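Trigger factor (Thermotoga maritima, PDB 2NSA) probably acts as a chaperone that keeps newly made proteins in an open conformation and as a peptidyl-prolyl cis-trans isomerase, with separate ribosome-binding, isomerase and chaperone domains. Local coordinates at residues Leu89-Ile92 with Lys93-Arg96; Asn110-Glu113 with Leu114-Ala118; Ala138-Asp141 with Leu142-Leu146. One frame throughout, in Å; residues are numbered along the deposited sequence.

Overall arrangement
All three interactions are local, i to i+3 or i to i+4 contacts on helices of the C-terminal chaperone part of trigger factor; this chain lacks the isomerase domain. Interaction 1 lies mid-way along helix 77-105, its centre about 9 Å from the centre of the chain, nearer than the other two. Interactions 2 and 3 mark the starts of helices 111-125 and 140-160, and their centres are 12 Å apart. These two touch, with Glu117 CG 3.3 Å from Leu146 CD1 and Leu114 CD1 4.0 Å from Arg143 CG. Interaction 1 stands apart, its nearest atoms about 10 Å from interaction 3 and about 16 Å from interaction 2. A sulfate, probably from the crystallisation liquor, binds Arg143 of interaction 3.

Interaction 1 of 3, residues Leu89-Ile92 with Lys93-Arg96; sequences LDDI and KRDR
Lys93 folds back along the preceding helical turn to meet Leu89. With CG anti to its carbonyl carbon (chi1 -70°) and every later torsion extended, the lysine runs past the carbonyl of Leu89, CG lying 3.3 Å from Leu89 O. Further out, Lys93 CE rests 3.8 Å from Leu89 CG and also reaches the methyl CD1, a methylene-to-isobutyl contact made by the last methylene, next to the ammonium. NZ lies beyond it and gives a hydrogen bond to a water, which in turn donates to Asp90 OD1; because NZ and that oxygen are 4.6 Å apart, the pair is water-mediated rather than a direct salt bridge.

Arg94 and Asp91 supply the direct ion pair. Their side chains run side by side in the same direction, and Arg94 NH1 donates to Asp91 OD1 over 2.6 Å. The oxygen uses its anti lone pair and lies near the guanidinium plane, although the carboxylate is turned 61° against that plane. A bend at chi3 (-57°) brings the arginine head back over the helix, where Asp90 O sits 3.7 Å above one face, toward its rim. A second water accepts a hydrogen bond from NH2 and donates one to the same Asp91 OD1. Outside the segments, Arg94 NE bonds to Leu34 O, while its side chain touches Pro38; Lys93 packs on Val41 and Ile43.

One carboxylate oxygen thus receives two bonds, and NE, NH1 and NH2 of the arginine each have a partner. These bonds should restrict rotation of the guanidinium and partly neutralise Asp91, while joining helix 77-105 to the end of helix 25-36.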
loop_
_atom_site.group_PDB
_atom_site.type_symbol
_atom_site.label_atom_id
_atom_site.label_comp_id
_atom_site.label_asym_id
_atom_site.label_seq_id
_atom_site.Cartn_x
_atom_site.Cartn_y
_atom_site.Cartn_z
ATOM N N LEU A 89 -8.553 8.358 -3.858
ATOM C CA LEU A 89 -7.861 8.777 -5.070
ATOM C C LEU A 89 -6.369 8.535 -4.883
ATOM O O LEU A 89 -5.684 8.086 -5.807
ATOM C CB LEU A 89 -8.118 10.259 -5.365
ATOM C CG LEU A 89 -7.389 10.867 -6.567
ATOM C CD1 LEU A 89 -7.665 10.073 -7.830
ATOM C CD2 LEU A 89 -7.845 12.310 -6.725
ATOM N N ASP A 90 -5.860 8.831 -3.690
ATOM C CA ASP A 90 -4.436 8.611 -3.443
ATOM C C ASP A 90 -4.090 7.123 -3.534
ATOM O O ASP A 90 -3.017 6.774 -4.024
ATOM C CB ASP A 90 -4.016 9.171 -2.081
ATOM C CG ASP A 90 -3.761 10.671 -2.119
ATOM O OD1 ASP A 90 -3.562 11.226 -3.223
ATOM O OD2 ASP A 90 -3.742 11.298 -1.039
ATOM N N ASP A 91 -4.988 6.247 -3.076
ATOM C CA ASP A 91 -4.729 4.808 -3.145
ATOM C C ASP A 91 -4.670 4.362 -4.606
ATOM O O ASP A 91 -3.826 3.544 -4.988
ATOM C CB ASP A 91 -5.820 3.976 -2.450
ATOM C CG ASP A 91 -5.827 4.132 -0.939
ATOM O OD1 ASP A 91 -4.783 4.480 -0.355
ATOM O OD2 ASP A 91 -6.893 3.878 -0.333
ATOM N N ILE A 92 -5.593 4.875 -5.412
ATOM C CA ILE A 92 -5.638 4.531 -6.829
ATOM C C ILE A 92 -4.336 4.966 -7.498
ATOM O O ILE A 92 -3.752 4.218 -8.293
ATOM C CB ILE A 92 -6.844 5.201 -7.523
ATOM C CG1 ILE A 92 -8.135 4.573 -6.996
ATOM C CG2 ILE A 92 -6.783 4.982 -9.036
ATOM C CD1 ILE A 92 -9.406 5.258 -7.520
ATOM N N LYS A 93 -3.885 6.178 -7.183
ATOM C CA LYS A 93 -2.635 6.681 -7.742
ATOM C C LYS A 93 -1.456 5.833 -7.277
ATOM O O LYS A 93 -0.596 5.448 -8.077
ATOM C CB LYS A 93 -2.400 8.131 -7.315
ATOM C CG LYS A 93 -3.347 9.116 -7.961
ATOM C CD LYS A 93 -3.086 10.518 -7.438
ATOM C CE LYS A 93 -3.995 11.530 -8.080
ATOM N NZ LYS A 93 -3.759 12.889 -7.516
ATOM N N ARG A 94 -1.427 5.545 -5.980
ATOM C CA ARG A 94 -0.356 4.761 -5.392
ATOM C C ARG A 94 -0.260 3.383 -6.035
ATOM O O ARG A 94 0.832 2.926 -6.394
ATOM C CB ARG A 94 -0.578 4.610 -3.884
ATOM C CG ARG A 94 0.659 4.162 -3.127
ATOM C CD ARG A 94 0.430 4.086 -1.620
ATOM N NE ARG A 94 -0.021 5.347 -1.041
ATOM C CZ ARG A 94 -1.286 5.621 -0.738
ATOM N NH1 ARG A 94 -2.229 4.719 -0.963
ATOM N NH2 ARG A 94 -1.608 6.790 -0.191
ATOM N N ASP A 95 -1.396 2.708 -6.181
ATOM C CA ASP A 95 -1.362 1.384 -6.782
ATOM C C ASP A 95 -0.891 1.425 -8.235
ATOM O O ASP A 95 -0.181 0.526 -8.680
ATOM C CB ASP A 95 -2.721 0.691 -6.648
ATOM C CG ASP A 95 -3.034 0.311 -5.208
ATOM O OD1 ASP A 95 -2.109 0.353 -4.370
ATOM O OD2 ASP A 95 -4.201 -0.037 -4.913
ATOM N N ARG A 96 -1.268 2.463 -8.977
ATOM C CA ARG A 96 -0.815 2.579 -10.358
ATOM C C ARG A 96 0.711 2.763 -10.381
ATOM O O ARG A 96 1.415 2.109 -11.166
ATOM C CB ARG A 96 -1.489 3.768 -11.048
ATOM C CG ARG A 96 -0.893 4.109 -12.416
ATOM C CD ARG A 96 -1.049 2.985 -13.423
ATOM N NE ARG A 96 -0.575 3.428 -14.737
ATOM C CZ ARG A 96 -0.296 2.622 -15.757
ATOM N NH1 ARG A 96 -0.439 1.308 -15.634
ATOM N NH2 ARG A 96 0.138 3.134 -16.901
HETATM O O HOH W 1 -5.091 12.425 -4.946
HETATM O O HOH W 2 -4.539 7.103 0.857
#

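Interaction 2 of 3, residues Asn110-Glu113 with Leu114-Ala118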
loop_
_atom_site.group_PDB
_atom_site.type_symbol
_atom_site.label_atom_id
_atom_site.label_comp_id
_atom_site.label_asym_id
_atom_site.label_seq_id
_atom_site.Cartn_x
_atom_site.Cartn_y
_atom_site.Cartn_z
ATOM N N ASN A 110 6.088 -15.332 -8.043
ATOM C CA ASN A 110 5.824 -16.699 -8.495
ATOM C C ASN A 110 5.085 -17.517 -7.434
ATOM O O ASN A 110 4.841 -17.036 -6.328
ATOM C CB ASN A 110 7.128 -17.404 -8.906
ATOM C CG ASN A 110 8.160 -17.428 -7.796
ATOM O OD1 ASN A 110 7.852 -17.757 -6.656
ATOM N ND2 ASN A 110 9.399 -17.092 -8.134
ATOM N N ASP A 111 4.724 -18.753 -7.775
ATOM C CA ASP A 111 3.994 -19.618 -6.852
ATOM C C ASP A 111 4.808 -19.967 -5.620
ATOM O O ASP A 111 4.265 -20.150 -4.531
ATOM C CB ASP A 111 3.561 -20.907 -7.555
ATOM C CG ASP A 111 2.599 -20.650 -8.689
ATOM O OD1 ASP A 111 1.690 -19.812 -8.508
ATOM O OD2 ASP A 111 2.743 -21.290 -9.754
ATOM N N GLU A 112 6.117 -20.058 -5.804
ATOM C CA GLU A 112 7.019 -20.378 -4.714
ATOM C C GLU A 112 6.912 -19.273 -3.664
ATOM O O GLU A 112 6.848 -19.539 -2.462
ATOM C CB GLU A 112 8.445 -20.475 -5.256
ATOM C CG GLU A 112 9.405 -21.247 -4.381
ATOM C CD GLU A 112 9.659 -20.565 -3.060
ATOM O OE1 GLU A 112 10.162 -19.418 -3.073
ATOM O OE2 GLU A 112 9.355 -21.174 -2.010
ATOM N N GLU A 113 6.880 -18.029 -4.126
ATOM C CA GLU A 113 6.778 -16.891 -3.223
ATOM C C GLU A 113 5.409 -16.836 -2.562
ATOM O O GLU A 113 5.300 -16.494 -1.388
ATOM C CB GLU A 113 7.049 -15.594 -3.982
ATOM C CG GLU A 113 8.477 -15.472 -4.465
ATOM C CD GLU A 113 8.708 -14.218 -5.263
ATOM O OE1 GLU A 113 8.169 -14.126 -6.384
ATOM O OE2 GLU A 113 9.423 -13.320 -4.767
ATOM N N LEU A 114 4.371 -17.170 -3.321
ATOM C CA LEU A 114 3.014 -17.176 -2.793
ATOM C C LEU A 114 2.917 -18.232 -1.699
ATOM O O LEU A 114 2.347 -17.996 -0.635
ATOM C CB LEU A 114 2.006 -17.491 -3.904
ATOM C CG LEU A 114 1.730 -16.402 -4.943
ATOM C CD1 LEU A 114 0.828 -16.952 -6.045
ATOM C CD2 LEU A 114 1.060 -15.213 -4.259
ATOM N N GLU A 115 3.485 -19.402 -1.970
ATOM C CA GLU A 115 3.464 -20.495 -1.011
ATOM C C GLU A 115 4.188 -20.130 0.279
ATOM O O GLU A 115 3.687 -20.397 1.368
ATOM C CB GLU A 115 4.096 -21.739 -1.631
ATOM C CG GLU A 115 3.190 -22.451 -2.614
ATOM C CD GLU A 115 3.928 -23.497 -3.416
ATOM O OE1 GLU A 115 4.813 -24.165 -2.840
ATOM O OE2 GLU A 115 3.618 -23.658 -4.615
ATOM N N LYS A 116 5.364 -19.521 0.155
ATOM C CA LYS A 116 6.141 -19.115 1.326
ATOM C C LYS A 116 5.380 -18.104 2.173
ATOM O O LYS A 116 5.363 -18.190 3.402
ATOM C CB LYS A 116 7.477 -18.493 0.911
ATOM C CG LYS A 116 8.544 -19.478 0.462
ATOM C CD LYS A 116 9.877 -18.753 0.275
ATOM C CE LYS A 116 11.013 -19.705 -0.061
ATOM N NZ LYS A 116 12.312 -18.982 -0.187
ATOM N N GLU A 117 4.753 -17.139 1.514
ATOM C CA GLU A 117 4.009 -16.120 2.235
ATOM C C GLU A 117 2.810 -16.733 2.950
ATOM O O GLU A 117 2.495 -16.367 4.079
ATOM C CB GLU A 117 3.532 -15.028 1.279
ATOM C CG GLU A 117 3.241 -13.726 1.982
ATOM C CD GLU A 117 4.504 -13.095 2.523
ATOM O OE1 GLU A 117 5.323 -12.623 1.709
ATOM O OE2 GLU A 117 4.685 -13.083 3.755
ATOM N N ALA A 118 2.132 -17.666 2.290
ATOM C CA ALA A 118 0.983 -18.303 2.906
ATOM C C ALA A 118 1.433 -19.046 4.160
ATOM O O ALA A 118 0.732 -19.052 5.165
ATOM C CB ALA A 118 0.317 -19.270 1.924
HETATM O O HOH W 3 7.281 -14.735 -0.276
#
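Leu114 turns back onto Asn110, its CG 3.5 Å from Asn110 O, and its amide donates to the same oxygen over 3.0 Å. That backbone bond is one of the first of helix 111-125. The branch CD1 of Leu114 also approaches Asp111 OD1, at 3.9 Å, so the leucine's flank lies against the first turn. Glu115 does likewise with its methylenes, CG lying 3.2 Å from Asp111 O.

On another side of the helix, Glu112 curls toward Lys116. With CG anti to the backbone N (chi1 -160°) and a bend at chi2 (-66°), the carboxylate comes against the aliphatic part of the extended lysine instead of reaching straight for its ammonium. The salt bridge is accordingly long, Glu112 OE1 to Lys116 NZ measuring 3.6 Å, and the glutamate is engaged as much with CG, CD and CE as with the charge.

What positions this turn is a capping box. Asn110, at the N-cap, offers OD1 to the amide of Glu113 at 2.7 Å, the N-H lying nearly along the C=O axis (169°). In return, Glu113 OE1 accepts from Asn110 N over 2.9 Å, using its anti lone pair. Each side chain thereby satisfies the other's backbone N-H, the reciprocal pattern that defines the box. A second-shell charge steadies the glutamate, for Lys154 NZ makes a salt bridge with Glu113 OE2.

Around the capped start, helix 140-160 supplies Leu146 and Arg147 against the buried Leu114, with Leu146 and Ile150 meeting Glu117. Helix 129-138 packs on another flank, where Lys133 touches Glu115 and Ala118, and Val136 touches Ala118.

Interaction 3 of 3, residues Ala138-Asp141 with Leu142-Leu146. With SO4 (sulfate ion), chain C.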
loop_
_atom_site.group_PDB
_atom_site.type_symbol
_atom_site.label_atom_id
_atom_site.label_comp_id
_atom_site.label_asym_id
_atom_site.label_seq_id
_atom_site.Cartn_x
_atom_site.Cartn_y
_atom_site.Cartn_z
ATOM N N ALA A 138 -6.952 -22.283 -3.811
ATOM C CA ALA A 138 -8.367 -22.436 -4.127
ATOM C C ALA A 138 -9.144 -21.143 -4.353
ATOM O O ALA A 138 -10.132 -21.136 -5.082
ATOM C CB ALA A 138 -9.043 -23.240 -3.034
ATOM N N ARG A 139 -8.700 -20.057 -3.730
ATOM C CA ARG A 139 -9.393 -18.777 -3.848
ATOM C C ARG A 139 -8.624 -17.728 -4.647
ATOM O O ARG A 139 -7.616 -17.190 -4.179
ATOM C CB ARG A 139 -9.692 -18.229 -2.454
ATOM C CG ARG A 139 -10.410 -19.211 -1.551
ATOM C CD ARG A 139 -10.746 -18.587 -0.217
ATOM N NE ARG A 139 -11.441 -19.527 0.657
ATOM C CZ ARG A 139 -12.059 -19.187 1.786
ATOM N NH1 ARG A 139 -12.074 -17.921 2.185
ATOM N NH2 ARG A 139 -12.664 -20.114 2.517
ATOM N N GLN A 140 -9.119 -17.424 -5.844
ATOM C CA GLN A 140 -8.466 -16.442 -6.708
ATOM C C GLN A 140 -8.380 -15.060 -6.067
ATOM O O GLN A 140 -7.363 -14.368 -6.207
ATOM C CB GLN A 140 -9.197 -16.325 -8.052
ATOM C CG GLN A 140 -8.395 -15.555 -9.100
ATOM C CD GLN A 140 -9.153 -15.340 -10.399
ATOM O OE1 GLN A 140 -9.904 -16.208 -10.847
ATOM N NE2 GLN A 140 -8.942 -14.183 -11.019
ATOM N N ASP A 141 -9.437 -14.647 -5.374
ATOM C CA ASP A 141 -9.428 -13.330 -4.743
ATOM C C ASP A 141 -8.283 -13.233 -3.737
ATOM O O ASP A 141 -7.489 -12.292 -3.775
ATOM C CB ASP A 141 -10.787 -13.034 -4.089
ATOM C CG ASP A 141 -11.159 -14.033 -3.003
ATOM O OD1 ASP A 141 -10.774 -15.212 -3.097
ATOM O OD2 ASP A 141 -11.863 -13.628 -2.059
ATOM N N LEU A 142 -8.183 -14.225 -2.858
ATOM C CA LEU A 142 -7.126 -14.262 -1.855
ATOM C C LEU A 142 -5.746 -14.322 -2.519
ATOM O O LEU A 142 -4.803 -13.649 -2.092
ATOM C CB LEU A 142 -7.324 -15.482 -0.948
ATOM C CG LEU A 142 -6.267 -15.692 0.134
ATOM C CD1 LEU A 142 -6.251 -14.493 1.064
ATOM C CD2 LEU A 142 -6.580 -16.968 0.920
ATOM N N ARG A 143 -5.633 -15.123 -3.574
ATOM C CA ARG A 143 -4.370 -15.258 -4.286
ATOM C C ARG A 143 -3.929 -13.916 -4.893
ATOM O O ARG A 143 -2.753 -13.548 -4.816
ATOM C CB ARG A 143 -4.491 -16.334 -5.376
ATOM C CG ARG A 143 -3.174 -16.686 -6.036
ATOM C CD ARG A 143 -3.247 -18.017 -6.778
ATOM N NE ARG A 143 -4.236 -18.011 -7.850
ATOM C CZ ARG A 143 -5.418 -18.619 -7.795
ATOM N NH1 ARG A 143 -5.777 -19.294 -6.712
ATOM N NH2 ARG A 143 -6.246 -18.553 -8.831
ATOM N N GLU A 144 -4.866 -13.177 -5.481
ATOM C CA GLU A 144 -4.527 -11.881 -6.077
ATOM C C GLU A 144 -4.085 -10.895 -5.000
ATOM O O GLU A 144 -3.173 -10.095 -5.221
ATOM C CB GLU A 144 -5.721 -11.300 -6.842
ATOM C CG GLU A 144 -6.089 -12.095 -8.079
ATOM C CD GLU A 144 -7.332 -11.574 -8.779
ATOM O OE1 GLU A 144 -8.131 -10.864 -8.130
ATOM O OE2 GLU A 144 -7.512 -11.894 -9.973
ATOM N N GLU A 145 -4.727 -10.954 -3.839
ATOM C CA GLU A 145 -4.375 -10.058 -2.738
ATOM C C GLU A 145 -2.975 -10.370 -2.214
ATOM O O GLU A 145 -2.186 -9.463 -1.939
ATOM C CB GLU A 145 -5.402 -10.174 -1.604
ATOM C CG GLU A 145 -6.830 -9.902 -2.060
ATOM C CD GLU A 145 -7.871 -10.191 -0.989
ATOM O OE1 GLU A 145 -7.698 -11.163 -0.223
ATOM O OE2 GLU A 145 -8.876 -9.452 -0.932
ATOM N N LEU A 146 -2.656 -11.653 -2.086
ATOM C CA LEU A 146 -1.340 -12.038 -1.593
ATOM C C LEU A 146 -0.265 -11.637 -2.598
ATOM O O LEU A 146 0.769 -11.082 -2.227
ATOM C CB LEU A 146 -1.280 -13.548 -1.362
ATOM C CG LEU A 146 0.003 -14.049 -0.701
ATOM C CD1 LEU A 146 0.239 -13.331 0.615
ATOM C CD2 LEU A 146 -0.111 -15.553 -0.485
HETATM S S SO4 C . -4.085 -16.630 -11.489
HETATM O O1 SO4 C . -3.355 -17.498 -12.434
HETATM O O2 SO4 C . -3.343 -16.561 -10.213
HETATM O O3 SO4 C . -5.432 -17.183 -11.250
HETATM O O4 SO4 C . -4.208 -15.273 -12.061
HETATM O O HOH W 4 -8.443 -20.247 -7.528
#
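Arg143 begins its contact at CB, 3.5 Å from Arg139 O, the same oxygen that accepts its backbone N-H. CG follows anti to the backbone N, and CD passes 3.7 Å from O2 of the sulfate. A bend at chi3 (61°) then swings the head toward the helix start. NE gives a nearly straight hydrogen bond to O2 (N-H...O 173°). At the tip NH2 does the same with sulfate O3 over 2.9 Å, so the anion is gripped by two parallel donors, its sulfur in the guanidinium plane. NH1, the other terminal nitrogen, donates to a water and to Val136 O. Gln140 CA lies 3.5 Å above one face of the group, offset toward its rim.

The bond to Val136 O crosses the break between two consecutive helices: helix 129-138 ends, Arg139 leaves helical geometry and stands at the N-cap position, and helix 140-160 starts at once. Arg143 thus reaches back to a carbonyl of the earlier helix, and Arg147 adds a further hydrogen bond to the sulfate.

Gln140, extended, crosses the arginine at a slant, its CG 3.7 Å from Arg143 NH2. Its amide goes on to Glu144, NE2 donating to OE2 over 2.9 Å. The donor comes from above the carboxylate plane, 52° out of it, while OE2 stays near the amide's own plane. Glu144 CG meanwhile lies 3.2 Å from Gln140 O. Leu142, whose CB is 3.9 Å from Arg139 CB, touches Trp125 of helix 111-125 and Leu135 and Val136 of helix 129-138 with its side chain.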